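Local coordinates for variant surface glycoprotein MITat 1.13 (Trypanosoma brucei, PDB 6Z8H) that probably forms part of the dense glycoprotein coat of the parasite surface, helping the trypanosome to evade the immune response of its host, at residues Ile84-Gly89 with Lys297-Lys302; Ala91-Asp96 with Arg291-Phe296. All blocks are in the same frame, centred on the assembly; numbering follows the deposited sequence.

Contact 1: residues Ile84-Gly89 with Lys297-Lys302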
# COMPACT_ATOMS: atom_id res chain seq x y z
N ILE A 84 -20.23 -26.62 21.88
CA ILE A 84 -19.48 -26.08 20.74
C ILE A 84 -20.32 -26.03 19.47
O ILE A 84 -20.19 -25.09 18.67
CB ILE A 84 -18.22 -26.93 20.53
CG1 ILE A 84 -17.36 -26.94 21.79
CG2 ILE A 84 -17.46 -26.47 19.31
CD1 ILE A 84 -16.21 -27.87 21.73
N LEU A 85 -21.19 -27.02 19.25
CA LEU A 85 -21.96 -27.04 18.01
C LEU A 85 -22.70 -25.75 17.70
O LEU A 85 -22.71 -25.34 16.52
CB LEU A 85 -22.89 -28.26 17.98
CG LEU A 85 -22.21 -29.61 18.04
CD1 LEU A 85 -23.25 -30.73 17.81
CD2 LEU A 85 -21.09 -29.76 17.05
N PRO A 86 -23.35 -25.06 18.64
CA PRO A 86 -24.06 -23.82 18.29
C PRO A 86 -23.14 -22.69 17.85
O PRO A 86 -23.65 -21.69 17.34
CB PRO A 86 -24.80 -23.44 19.58
CG PRO A 86 -24.96 -24.77 20.30
CD PRO A 86 -23.69 -25.51 20.01
N LEU A 87 -21.85 -22.82 18.07
CA LEU A 87 -20.90 -21.80 17.65
C LEU A 87 -20.45 -21.98 16.22
O LEU A 87 -19.94 -21.02 15.62
CB LEU A 87 -19.71 -21.84 18.60
CG LEU A 87 -20.02 -21.75 20.10
CD1 LEU A 87 -18.72 -21.95 20.94
CD2 LEU A 87 -20.74 -20.47 20.50
N LEU A 88 -20.60 -23.17 15.64
CA LEU A 88 -19.88 -23.43 14.39
C LEU A 88 -20.46 -22.69 13.19
O LEU A 88 -19.72 -22.06 12.44
CB LEU A 88 -19.89 -24.93 14.10
CG LEU A 88 -18.88 -25.76 14.90
CD1 LEU A 88 -19.20 -27.26 14.81
CD2 LEU A 88 -17.50 -25.58 14.40
N GLY A 89 -21.76 -22.76 12.98
CA GLY A 89 -22.37 -22.10 11.83
C GLY A 89 -22.25 -20.59 11.95
O GLY A 89 -21.90 -19.89 10.99
N LYS A 297 -29.05 -19.81 17.82
CA LYS A 297 -30.23 -20.12 18.61
C LYS A 297 -30.82 -21.46 18.20
O LYS A 297 -31.28 -22.23 19.04
CB LYS A 297 -31.26 -19.01 18.44
CG LYS A 297 -30.74 -17.63 18.83
CD LYS A 297 -31.75 -16.56 18.52
CE LYS A 297 -31.12 -15.22 18.26
NZ LYS A 297 -32.07 -14.31 17.56
N LEU A 298 -30.87 -21.74 16.89
CA LEU A 298 -31.40 -23.02 16.44
C LEU A 298 -30.57 -24.20 16.93
O LEU A 298 -31.12 -25.23 17.33
CB LEU A 298 -31.55 -23.05 14.93
CG LEU A 298 -32.00 -24.36 14.30
CD1 LEU A 298 -33.38 -24.72 14.86
CD2 LEU A 298 -32.03 -24.20 12.80
N MET A 299 -29.25 -24.15 16.79
CA MET A 299 -28.40 -25.24 17.28
C MET A 299 -28.40 -25.35 18.80
O MET A 299 -28.18 -26.45 19.31
CB MET A 299 -27.01 -25.14 16.65
CG MET A 299 -26.10 -26.32 16.90
SD MET A 299 -26.78 -27.92 16.44
CE MET A 299 -26.82 -27.86 14.66
N VAL A 300 -28.68 -24.28 19.54
CA VAL A 300 -28.95 -24.46 20.97
C VAL A 300 -30.13 -25.41 21.17
O VAL A 300 -30.08 -26.32 22.02
CB VAL A 300 -29.19 -23.11 21.66
CG1 VAL A 300 -29.75 -23.35 23.04
CG2 VAL A 300 -27.90 -22.31 21.73
N ILE A 301 -31.20 -25.23 20.40
CA ILE A 301 -32.36 -26.11 20.50
C ILE A 301 -31.99 -27.54 20.11
O ILE A 301 -32.35 -28.51 20.78
CB ILE A 301 -33.50 -25.57 19.62
CG1 ILE A 301 -33.91 -24.17 20.09
CG2 ILE A 301 -34.70 -26.54 19.66
CD1 ILE A 301 -34.93 -23.50 19.19
N LYS A 302 -31.28 -27.68 18.99
CA LYS A 302 -31.00 -29.01 18.47
C LYS A 302 -30.06 -29.78 19.40
O LYS A 302 -30.26 -30.97 19.63
CB LYS A 302 -30.37 -28.89 17.07
CG LYS A 302 -31.32 -28.38 15.98
CD LYS A 302 -30.65 -27.79 14.78
CE LYS A 302 -30.32 -28.74 13.75
NZ LYS A 302 -31.46 -29.57 13.26
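One turn beyond Met299, whose side chain lies against Pro86, the NZ of Lys302 is gripped by the carboxylate of Glu311 and by the backbone oxygens of Pro308 and Ala310, all in the loop that follows helix 294-304. That short helix packs here on helix 78-129, the second arm of the long antiparallel helical hairpin that forms the stalk of an A-type variant surface glycoprotein. The two segments run roughly antiparallel at 151°, their axes 8.0 Å apart at the closest point. Their backbones come nearest at Pro86 and Met299, with 4.7 Å between the two CA atoms, and the contact itself is apolar. Helix 78-129 is kinked at this point: Pro86 N has no hydrogen to give, and Leu87 N bonds to Ile84 O at 2.9 Å in place of the usual acceptor four residues back. Met299 packs against this kink. Its CG, anti to the backbone N (chi1 -171°), rests 3.5 Å from Pro86 N, and the two side chains cross at about a right angle. The ring atom Pro86 CG lies 3.8 Å from Val300 N. The branch CG2 of Val300 then meets Pro86 CB at 3.9 Å. Tyr329, on helix 318-329, covers another part of Pro86, while Leu379 of the second subunit packs on Leu85. The bend at chi2 (54°) leaves Met299 SD 4.2 Å from Leu85 CB.

Contact 2: residues Ala91-Asp96 with Arg291-Phe296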
# COMPACT_ATOMS: atom_id res chain seq x y z
N ALA A 91 -19.97 -18.95 13.66
CA ALA A 91 -18.56 -18.61 13.43
C ALA A 91 -18.20 -18.63 11.94
O ALA A 91 -17.45 -17.77 11.47
CB ALA A 91 -17.65 -19.51 14.26
N ALA A 92 -18.69 -19.60 11.19
CA ALA A 92 -18.45 -19.59 9.75
C ALA A 92 -19.04 -18.35 9.08
O ALA A 92 -18.45 -17.80 8.14
CB ALA A 92 -19.01 -20.89 9.14
N ASP A 93 -20.22 -17.93 9.53
CA ASP A 93 -20.83 -16.70 9.04
C ASP A 93 -19.93 -15.50 9.33
O ASP A 93 -19.66 -14.69 8.44
CB ASP A 93 -22.20 -16.50 9.70
CG ASP A 93 -23.27 -17.30 9.05
OD1 ASP A 93 -23.08 -17.73 7.89
OD2 ASP A 93 -24.33 -17.48 9.70
N ILE A 94 -19.47 -15.38 10.57
CA ILE A 94 -18.60 -14.26 10.95
C ILE A 94 -17.34 -14.24 10.10
O ILE A 94 -16.94 -13.20 9.57
CB ILE A 94 -18.29 -14.32 12.45
CG1 ILE A 94 -19.56 -14.03 13.27
CG2 ILE A 94 -17.19 -13.27 12.77
CD1 ILE A 94 -19.45 -14.44 14.72
N LEU A 95 -16.70 -15.40 9.93
CA LEU A 95 -15.44 -15.44 9.21
C LEU A 95 -15.65 -15.13 7.74
O LEU A 95 -14.84 -14.42 7.12
CB LEU A 95 -14.82 -16.83 9.39
CG LEU A 95 -13.50 -17.13 8.70
CD1 LEU A 95 -12.50 -16.04 9.02
CD2 LEU A 95 -13.00 -18.53 9.10
N ASP A 96 -16.69 -15.68 7.13
CA ASP A 96 -16.93 -15.43 5.71
C ASP A 96 -17.20 -13.94 5.46
O ASP A 96 -16.67 -13.36 4.51
CB ASP A 96 -18.07 -16.31 5.20
CG ASP A 96 -18.09 -16.39 3.69
OD1 ASP A 96 -17.15 -16.97 3.11
OD2 ASP A 96 -19.07 -15.93 3.08
N ARG A 291 -24.35 -14.60 19.51
CA ARG A 291 -25.66 -14.72 20.22
C ARG A 291 -26.80 -14.23 19.34
O ARG A 291 -27.95 -14.64 19.60
CB ARG A 291 -25.61 -13.95 21.55
CG ARG A 291 -26.61 -12.81 21.67
CD ARG A 291 -26.30 -11.90 22.84
NE ARG A 291 -26.55 -12.53 24.12
CZ ARG A 291 -27.76 -12.75 24.64
NH1 ARG A 291 -28.83 -12.39 23.97
NH2 ARG A 291 -27.88 -13.33 25.82
N ALA A 292 -26.52 -13.40 18.34
CA ALA A 292 -27.57 -12.86 17.49
C ALA A 292 -27.89 -13.76 16.31
O ALA A 292 -28.96 -13.62 15.71
CB ALA A 292 -27.19 -11.47 16.99
N ASN A 293 -27.03 -14.72 16.01
CA ASN A 293 -27.17 -15.49 14.80
C ASN A 293 -28.29 -16.52 14.95
O ASN A 293 -28.29 -17.31 15.91
CB ASN A 293 -25.87 -16.18 14.44
CG ASN A 293 -25.85 -16.65 13.02
OD1 ASN A 293 -26.77 -17.34 12.55
ND2 ASN A 293 -24.81 -16.31 12.32
N PRO A 294 -29.28 -16.51 14.05
CA PRO A 294 -30.33 -17.54 14.12
C PRO A 294 -29.79 -18.96 14.17
O PRO A 294 -30.38 -19.81 14.84
CB PRO A 294 -31.15 -17.28 12.84
CG PRO A 294 -30.89 -15.87 12.50
CD PRO A 294 -29.47 -15.60 12.91
N LYS A 295 -28.69 -19.24 13.47
CA LYS A 295 -28.12 -20.59 13.48
C LYS A 295 -27.64 -20.97 14.87
O LYS A 295 -27.73 -22.14 15.26
CB LYS A 295 -26.97 -20.66 12.46
CG LYS A 295 -27.42 -20.45 11.04
CD LYS A 295 -26.23 -20.29 10.09
CE LYS A 295 -26.67 -20.01 8.65
NZ LYS A 295 -25.54 -19.48 7.80
N PHE A 296 -27.20 -19.99 15.66
CA PHE A 296 -26.79 -20.27 17.04
C PHE A 296 -28.01 -20.63 17.88
O PHE A 296 -28.02 -21.65 18.58
CB PHE A 296 -26.09 -19.03 17.61
CG PHE A 296 -25.93 -19.05 19.10
CD1 PHE A 296 -24.92 -19.79 19.67
CD2 PHE A 296 -26.77 -18.31 19.91
CE1 PHE A 296 -24.75 -19.82 21.05
CE2 PHE A 296 -26.63 -18.35 21.29
CZ PHE A 296 -25.63 -19.08 21.86
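Ionic contact is made by Lys295 and Asp93, whose side chains approach from opposite directions. Extended beyond CG, the lysine brings NZ to 3.0 Å from Asp93 OD1 and equally 3.0 Å from Asp93 OD2. Both oxygens use their syn lone pairs, so the ammonium group sits in the fork of the carboxylate in a bidentate salt bridge. A hydrogen bond from an uncharged donor completes the grip: Asn293 ND2 donates to Asp93 OD2 over 2.9 Å at a nearly straight 168°, on the anti lone pair of that oxygen. OD2 therefore accepts twice, and the carboxylate and amide planes are nearly coplanar; together these bonds should limit rotation of the carboxylate about CB-CG.

Asn293 is also the N-cap of helix 294-304, so the start of this short helix is tied to the flank of helix 78-129 in the long hairpin of the glycoprotein. Its chi1 (-163°) places the amide, and chi2 (-51°) turns OD1 back to accept from Lys295 N at 2.9 Å. This capping bond fixes the amide rotation and leaves ND2 facing the aspartate.

Van der Waals contacts are few. On its way to the carboxylate the lysine chain passes one oxygen, with CD 3.4 Å from Asp93 OD2, and Asn293 also touches Ala90. From the second subunit, Pro369 packs on Asp93 and Asp373 on Lys295.

How the contacts relate
Contacts 1 and 2 lie about 9 Å apart, centre to centre, and share helices 78-129 and 294-304. Segments 84-89 and 91-96 follow one another along the first helix, whereas their partners come in reverse order, 291-296 before 297-302, as antiparallel packing requires. Contact 2 thus lies within the span between the segments of contact 1, and residues 97-290 carry the five-stranded antiparallel sheet. Phe296 bridges the two sites, its CD1 3.3 Å from Pro86 O. The short helix is held to the hairpin by polar bonds to Asp93 at its start and by buried apolar side chains further along. Both sites touch the second subunit, so this end of the hairpin lies beside the dimer interface.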